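Local coordinates for PDZ domain protein (Parabacteroides distasonis, PDB 4L8N) that is of unknown function but pairs PDZ domains with a DUF4136 domain and binds magnesium, at residues 284-294 with 449-457. Residues are numbered along the deposited sequence; the frame is centred on the assembly and turned at random.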
ATOM      1  N   LEU A 284      -7.948  -8.783  14.235  1.00 47.91           N
ATOM      2  CA  LEU A 284      -8.211  -7.429  13.718  1.00 47.59           C
ATOM      3  C   LEU A 284      -8.615  -7.486  12.227  1.00 53.81           C
ATOM      4  O   LEU A 284      -9.588  -6.843  11.830  1.00 55.27           O
ATOM      5  CB  LEU A 284      -6.995  -6.500  13.907  1.00 46.74           C
ATOM      6  CG  LEU A 284      -6.517  -6.225  15.323  1.00 48.79           C
ATOM      7  CD1 LEU A 284      -5.152  -5.569  15.288  1.00 47.50           C
ATOM      8  CD2 LEU A 284      -7.529  -5.368  16.122  1.00 47.62           C
HETATM    9  N   MSE A 285      -7.881  -8.283  11.418  1.00 49.68           N
HETATM   10  CA  MSE A 285      -8.136  -8.518   9.988  1.00 47.96           C
HETATM   11  C   MSE A 285      -9.511  -9.127   9.720  1.00 53.60           C
HETATM   12  O   MSE A 285     -10.184  -8.710   8.778  1.00 54.85           O
HETATM   13  CB  MSE A 285      -7.065  -9.456   9.421  1.00 48.79           C
HETATM   14  CG  MSE A 285      -5.729  -8.784   9.235  1.00 53.36           C
HETATM   15 SE   MSE A 285      -4.302 -10.014   8.846  0.75 58.91          SE
HETATM   16  CE  MSE A 285      -4.883 -10.520   7.151  1.00 56.18           C
ATOM     17  N   CYS A 286      -9.931 -10.109  10.536  1.00 50.59           N
ATOM     18  CA  CYS A 286     -11.213 -10.795  10.347  1.00 50.39           C
ATOM     19  C   CYS A 286     -12.417 -10.007  10.850  1.00 50.49           C
ATOM     20  O   CYS A 286     -13.551 -10.428  10.583  1.00 50.67           O
ATOM     21  CB  CYS A 286     -11.174 -12.186  10.954  1.00 52.21           C
ATOM     22  SG  CYS A 286     -10.036 -13.300  10.102  1.00 57.43           S
HETATM   23  N   MSE A 287     -12.209  -8.844  11.504  1.00 43.92           N
HETATM   24  CA  MSE A 287     -13.345  -8.007  11.930  1.00 42.82           C
HETATM   25  C   MSE A 287     -14.094  -7.474  10.697  1.00 49.13           C
HETATM   26  O   MSE A 287     -15.255  -7.066  10.805  1.00 49.12           O
HETATM   27  CB  MSE A 287     -12.888  -6.863  12.836  1.00 43.67           C
HETATM   28  CG  MSE A 287     -12.895  -7.257  14.300  1.00 49.84           C
HETATM   29 SE   MSE A 287     -12.254  -5.878  15.515  0.75 55.81          SE
HETATM   30  CE  MSE A 287     -13.668  -4.750  15.348  1.00 52.92           C
ATOM     31  N   GLN A 288     -13.429  -7.509   9.509  1.00 45.57           N
ATOM     32  CA  GLN A 288     -14.068  -7.076   8.279  1.00 45.32           C
ATOM     33  C   GLN A 288     -14.662  -8.247   7.504  1.00 48.37           C
ATOM     34  O   GLN A 288     -15.135  -8.036   6.396  1.00 50.44           O
ATOM     35  CB  GLN A 288     -13.150  -6.220   7.413  1.00 46.38           C
ATOM     36  CG  GLN A 288     -12.991  -4.829   8.010  1.00 46.77           C
ATOM     37  CD  GLN A 288     -12.690  -3.811   6.977  1.00 57.13           C
ATOM     38  OE1 GLN A 288     -13.518  -2.950   6.665  1.00 54.05           O
ATOM     39  NE2 GLN A 288     -11.503  -3.918   6.406  1.00 50.98           N
ATOM     40  N   TYR A 289     -14.711  -9.463   8.097  1.00 43.30           N
ATOM     41  CA  TYR A 289     -15.418 -10.591   7.492  1.00 42.85           C
ATOM     42  C   TYR A 289     -16.658 -10.903   8.346  1.00 48.03           C
ATOM     43  O   TYR A 289     -16.492 -11.215   9.531  1.00 47.55           O
ATOM     44  CB  TYR A 289     -14.546 -11.854   7.284  1.00 43.11           C
ATOM     45  CG  TYR A 289     -15.278 -12.842   6.400  1.00 44.34           C
ATOM     46  CD1 TYR A 289     -15.348 -12.652   5.019  1.00 45.49           C
ATOM     47  CD2 TYR A 289     -16.065 -13.861   6.956  1.00 44.70           C
ATOM     48  CE1 TYR A 289     -16.114 -13.495   4.206  1.00 45.88           C
ATOM     49  CE2 TYR A 289     -16.842 -14.704   6.149  1.00 45.58           C
ATOM     50  CZ  TYR A 289     -16.853 -14.520   4.773  1.00 52.44           C
ATOM     51  OH  TYR A 289     -17.604 -15.341   3.955  1.00 55.43           O
ATOM     52  N   PRO A 290     -17.912 -10.801   7.831  1.00 45.85           N
ATOM     53  CA  PRO A 290     -18.337 -10.513   6.453  1.00 47.18           C
ATOM     54  C   PRO A 290     -18.589  -9.037   6.118  1.00 55.74           C
ATOM     55  O   PRO A 290     -18.906  -8.727   4.968  1.00 55.74           O
ATOM     56  CB  PRO A 290     -19.650 -11.291   6.364  1.00 49.07           C
ATOM     57  CG  PRO A 290     -20.220 -11.208   7.736  1.00 52.40           C
ATOM     58  CD  PRO A 290     -19.076 -11.111   8.685  1.00 46.30           C
ATOM     59  N   TYR A 291     -18.465  -8.128   7.099  1.00 54.25           N
ATOM     60  CA  TYR A 291     -18.768  -6.730   6.859  1.00 53.83           C
ATOM     61  C   TYR A 291     -17.497  -5.906   6.633  1.00 55.32           C
ATOM     62  O   TYR A 291     -16.818  -5.525   7.581  1.00 54.36           O
ATOM     63  CB  TYR A 291     -19.615  -6.178   8.011  1.00 55.19           C
ATOM     64  CG  TYR A 291     -20.105  -4.761   7.803  1.00 56.49           C
ATOM     65  CD1 TYR A 291     -20.792  -4.401   6.647  1.00 57.76           C
ATOM     66  CD2 TYR A 291     -19.923  -3.789   8.786  1.00 57.38           C
ATOM     67  CE1 TYR A 291     -21.251  -3.101   6.456  1.00 59.87           C
ATOM     68  CE2 TYR A 291     -20.384  -2.487   8.609  1.00 58.91           C
ATOM     69  CZ  TYR A 291     -21.051  -2.145   7.444  1.00 65.38           C
ATOM     70  OH  TYR A 291     -21.522  -0.861   7.287  1.00 63.16           O
ATOM     71  N   THR A 292     -17.196  -5.644   5.345  1.00 50.72           N
ATOM     72  CA  THR A 292     -16.067  -4.866   4.856  1.00 49.35           C
ATOM     73  C   THR A 292     -16.532  -3.460   4.465  1.00 55.56           C
ATOM     74  O   THR A 292     -17.357  -3.314   3.558  1.00 56.42           O
ATOM     75  CB  THR A 292     -15.405  -5.592   3.654  1.00 51.48           C
ATOM     76  OG1 THR A 292     -14.934  -6.882   4.046  1.00 50.30           O
ATOM     77  CG2 THR A 292     -14.245  -4.818   3.056  1.00 47.63           C
ATOM     78  N   LYS A 293     -15.998  -2.422   5.142  1.00 53.93           N
ATOM     79  CA  LYS A 293     -16.299  -1.049   4.759  1.00 54.69           C
ATOM     80  C   LYS A 293     -15.001  -0.250   4.429  1.00 58.69           C
ATOM     81  O   LYS A 293     -15.092   0.747   3.720  1.00 60.87           O
ATOM     82  CB  LYS A 293     -17.228  -0.311   5.738  1.00 57.65           C
ATOM     83  CG  LYS A 293     -16.830  -0.195   7.195  1.00 66.64           C
ATOM     84  CD  LYS A 293     -17.770   0.817   7.881  1.00 76.45           C
ATOM     85  CE  LYS A 293     -17.673   0.791   9.390  1.00 96.31           C
ATOM     86  NZ  LYS A 293     -18.216   2.037  10.002  1.00111.04           N
ATOM     87  N   TYR A 294     -13.812  -0.733   4.832  1.00 52.63           N
ATOM     88  CA  TYR A 294     -12.510  -0.099   4.528  1.00 51.68           C
ATOM     89  C   TYR A 294     -11.641  -0.998   3.670  1.00 56.23           C
ATOM     90  O   TYR A 294     -11.253  -2.077   4.104  1.00 54.71           O
ATOM     91  CB  TYR A 294     -11.745   0.276   5.807  1.00 52.01           C
ATOM     92  CG  TYR A 294     -12.499   1.297   6.621  1.00 55.44           C
ATOM     93  CD1 TYR A 294     -12.525   2.635   6.240  1.00 58.71           C
ATOM     94  CD2 TYR A 294     -13.275   0.914   7.709  1.00 55.48           C
ATOM     95  CE1 TYR A 294     -13.281   3.569   6.939  1.00 60.79           C
ATOM     96  CE2 TYR A 294     -14.026   1.843   8.422  1.00 57.10           C
ATOM     97  CZ  TYR A 294     -14.019   3.171   8.037  1.00 68.73           C
ATOM     98  OH  TYR A 294     -14.751   4.105   8.726  1.00 77.69           O
ATOM     99  N   ARG A 449     -17.333  -3.198  37.331  1.00 60.01           N
ATOM    100  CA  ARG A 449     -17.783  -3.232  35.955  1.00 57.56           C
ATOM    101  C   ARG A 449     -16.575  -2.994  35.146  1.00 58.74           C
ATOM    102  O   ARG A 449     -15.890  -1.995  35.351  1.00 58.94           O
ATOM    103  CB  ARG A 449     -18.899  -2.214  35.662  1.00 54.20           C
ATOM    104  CG  ARG A 449     -20.233  -2.680  36.122  1.00 56.78           C
ATOM    105  CD  ARG A 449     -21.337  -1.926  35.443  1.00 60.20           C
ATOM    106  NE  ARG A 449     -22.632  -2.546  35.736  1.00 61.90           N
ATOM    107  CZ  ARG A 449     -23.789  -2.171  35.196  1.00 74.43           C
ATOM    108  NH1 ARG A 449     -23.830  -1.171  34.326  1.00 62.85           N
ATOM    109  NH2 ARG A 449     -24.913  -2.791  35.526  1.00 65.06           N
ATOM    110  N   SER A 450     -16.234  -3.969  34.323  1.00 55.13           N
ATOM    111  CA  SER A 450     -15.097  -3.935  33.415  1.00 54.55           C
ATOM    112  C   SER A 450     -15.607  -4.146  32.015  1.00 62.97           C
ATOM    113  O   SER A 450     -16.548  -4.933  31.806  1.00 65.90           O
ATOM    114  CB  SER A 450     -14.078  -4.994  33.794  1.00 57.10           C
ATOM    115  OG  SER A 450     -12.802  -4.390  33.884  1.00 68.78           O
ATOM    116  N   GLU A 451     -15.061  -3.382  31.070  1.00 59.19           N
ATOM    117  CA  GLU A 451     -15.477  -3.426  29.672  1.00 59.37           C
ATOM    118  C   GLU A 451     -14.382  -2.910  28.742  1.00 62.84           C
ATOM    119  O   GLU A 451     -13.658  -1.972  29.069  1.00 62.86           O
ATOM    120  CB  GLU A 451     -16.807  -2.641  29.426  1.00 61.53           C
ATOM    121  CG  GLU A 451     -16.931  -1.285  30.120  1.00 74.58           C
ATOM    122  CD  GLU A 451     -18.148  -0.431  29.790  1.00 95.13           C
ATOM    123  OE1 GLU A 451     -18.115   0.280  28.759  1.00 86.64           O
ATOM    124  OE2 GLU A 451     -19.096  -0.401  30.613  1.00 86.99           O
ATOM    125  N   VAL A 452     -14.245  -3.585  27.600  1.00 59.65           N
ATOM    126  CA  VAL A 452     -13.382  -3.235  26.468  1.00 59.32           C
ATOM    127  C   VAL A 452     -14.232  -3.344  25.202  1.00 66.21           C
ATOM    128  O   VAL A 452     -14.837  -4.390  24.970  1.00 69.65           O
ATOM    129  CB  VAL A 452     -12.082  -4.061  26.315  1.00 61.25           C
ATOM    130  CG1 VAL A 452     -11.224  -3.497  25.193  1.00 60.60           C
ATOM    131  CG2 VAL A 452     -11.286  -4.106  27.602  1.00 61.09           C
ATOM    132  N   THR A 453     -14.281  -2.277  24.406  1.00 60.54           N
ATOM    133  CA  THR A 453     -14.939  -2.235  23.111  1.00 59.51           C
ATOM    134  C   THR A 453     -13.857  -2.009  22.068  1.00 61.36           C
ATOM    135  O   THR A 453     -13.101  -1.043  22.158  1.00 60.30           O
ATOM    136  CB  THR A 453     -16.030  -1.163  23.102  1.00 67.74           C
ATOM    137  OG1 THR A 453     -17.082  -1.598  23.960  1.00 70.17           O
ATOM    138  CG2 THR A 453     -16.574  -0.883  21.703  1.00 63.80           C
ATOM    139  N   VAL A 454     -13.728  -2.945  21.125  1.00 57.45           N
ATOM    140  CA  VAL A 454     -12.787  -2.831  19.994  1.00 55.19           C
ATOM    141  C   VAL A 454     -13.684  -2.724  18.786  1.00 62.45           C
ATOM    142  O   VAL A 454     -14.407  -3.678  18.462  1.00 63.81           O
ATOM    143  CB  VAL A 454     -11.733  -3.948  19.900  1.00 56.24           C
ATOM    144  CG1 VAL A 454     -10.757  -3.683  18.746  1.00 55.81           C
ATOM    145  CG2 VAL A 454     -10.974  -4.083  21.222  1.00 55.41           C
ATOM    146  N   GLU A 455     -13.759  -1.518  18.218  1.00 58.56           N
ATOM    147  CA  GLU A 455     -14.668  -1.223  17.118  1.00 58.45           C
ATOM    148  C   GLU A 455     -13.946  -0.690  15.870  1.00 62.28           C
ATOM    149  O   GLU A 455     -12.965   0.037  15.999  1.00 62.07           O
ATOM    150  CB  GLU A 455     -15.645  -0.155  17.615  1.00 60.65           C
ATOM    151  CG  GLU A 455     -16.955  -0.063  16.856  1.00 83.54           C
ATOM    152  CD  GLU A 455     -17.841   1.116  17.222  1.00119.87           C
ATOM    153  OE1 GLU A 455     -17.717   1.635  18.357  1.00125.45           O
ATOM    154  OE2 GLU A 455     -18.672   1.511  16.371  1.00112.03           O
ATOM    155  N   ILE A 456     -14.448  -1.018  14.662  1.00 58.34           N
ATOM    156  CA  ILE A 456     -13.933  -0.406  13.441  1.00 57.83           C
ATOM    157  C   ILE A 456     -14.724   0.893  13.336  1.00 66.74           C
ATOM    158  O   ILE A 456     -15.959   0.842  13.325  1.00 67.42           O
ATOM    159  CB  ILE A 456     -14.005  -1.318  12.185  1.00 58.89           C
ATOM    160  CG1 ILE A 456     -12.878  -2.351  12.251  1.00 57.57           C
ATOM    161  CG2 ILE A 456     -13.921  -0.494  10.888  1.00 56.36           C
ATOM    162  CD1 ILE A 456     -12.966  -3.441  11.353  1.00 50.55           C
ATOM    163  N   LYS A 457     -14.013   2.050  13.328  1.00 66.84           N
ATOM    164  CA  LYS A 457     -14.580   3.421  13.307  1.00 72.60           C
ATOM    165  C   LYS A 457     -15.736   3.583  12.288  1.00 76.93           C
ATOM    166  O   LYS A 457     -15.506   3.382  11.076  1.00 69.01           O
ATOM    167  CB  LYS A 457     -13.485   4.480  13.049  1.00 74.98           C
ATOM    168  CG  LYS A 457     -12.515   4.658  14.225  1.00 86.44           C
ATOM    169  CD  LYS A 457     -11.837   6.026  14.246  1.00 95.15           C
ATOM    170  CE  LYS A 457     -12.766   7.122  14.724  1.00108.91           C
ATOM    171  NZ  LYS A 457     -12.113   8.456  14.689  1.00120.13           N
ATOM    172  OXT LYS A 457     -16.882   3.839  12.735  1.00 99.45           O
TER
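Ile456, near the C-terminus, packs against Met287, Gln288 and Tyr294, close to the end of helix 274-285, and makes the largest share of the contact. Its CD1 meets CB of Met287 at 3.7 Å and lies against CG of Gln288. Its other branch, CG2, is anti to the backbone N and reaches the edge of the Tyr294 ring, 3.4 Å from CE2. SE of Met287, a selenomethionine, lies 4.2 Å from CG1 of Val454. The bend at its last torsion (chi3 71°) turns CE onto the strand backbone, nearest O of Val454. Leu284 touches Val454 more loosely.

The polar contacts gather at the terminal carboxylate of Lys457. Its O accepts a hydrogen bond from OH of Tyr294 at 2.6 Å and another from NZ of Lys293 at 3.2 Å. The two donors come from opposite faces of the carboxylate plane. NZ of Lys293 also forms a salt bridge with OXT of Lys457, and Asp17 is a second charged partner for this amine. NZ of Lys457 turns elsewhere, to a salt bridge with Glu126.

Gln288 holds the loop in shape from within. Its OE1 accepts from the backbone N of both Lys293 and Tyr294, and its NE2 donates to O of Tyr294 at 3.0 Å, close to the amide plane. With an alanine in place of Gln288, these backbone groups would probably lose their partners, CD1 of Ile456 its contact with CG, and residues 293-294 some of their hold beside the carboxylate.

The contact joins the end of helix 274-285 and its loop to the end of strand 438-456. That strand pairs antiparallel with strand 298-309, whose Phe300 also touches Ile456. Strand 123-135 lies against Leu284 and Gln288, while Phe218 of the second subunit packs on Leu284 and Val454.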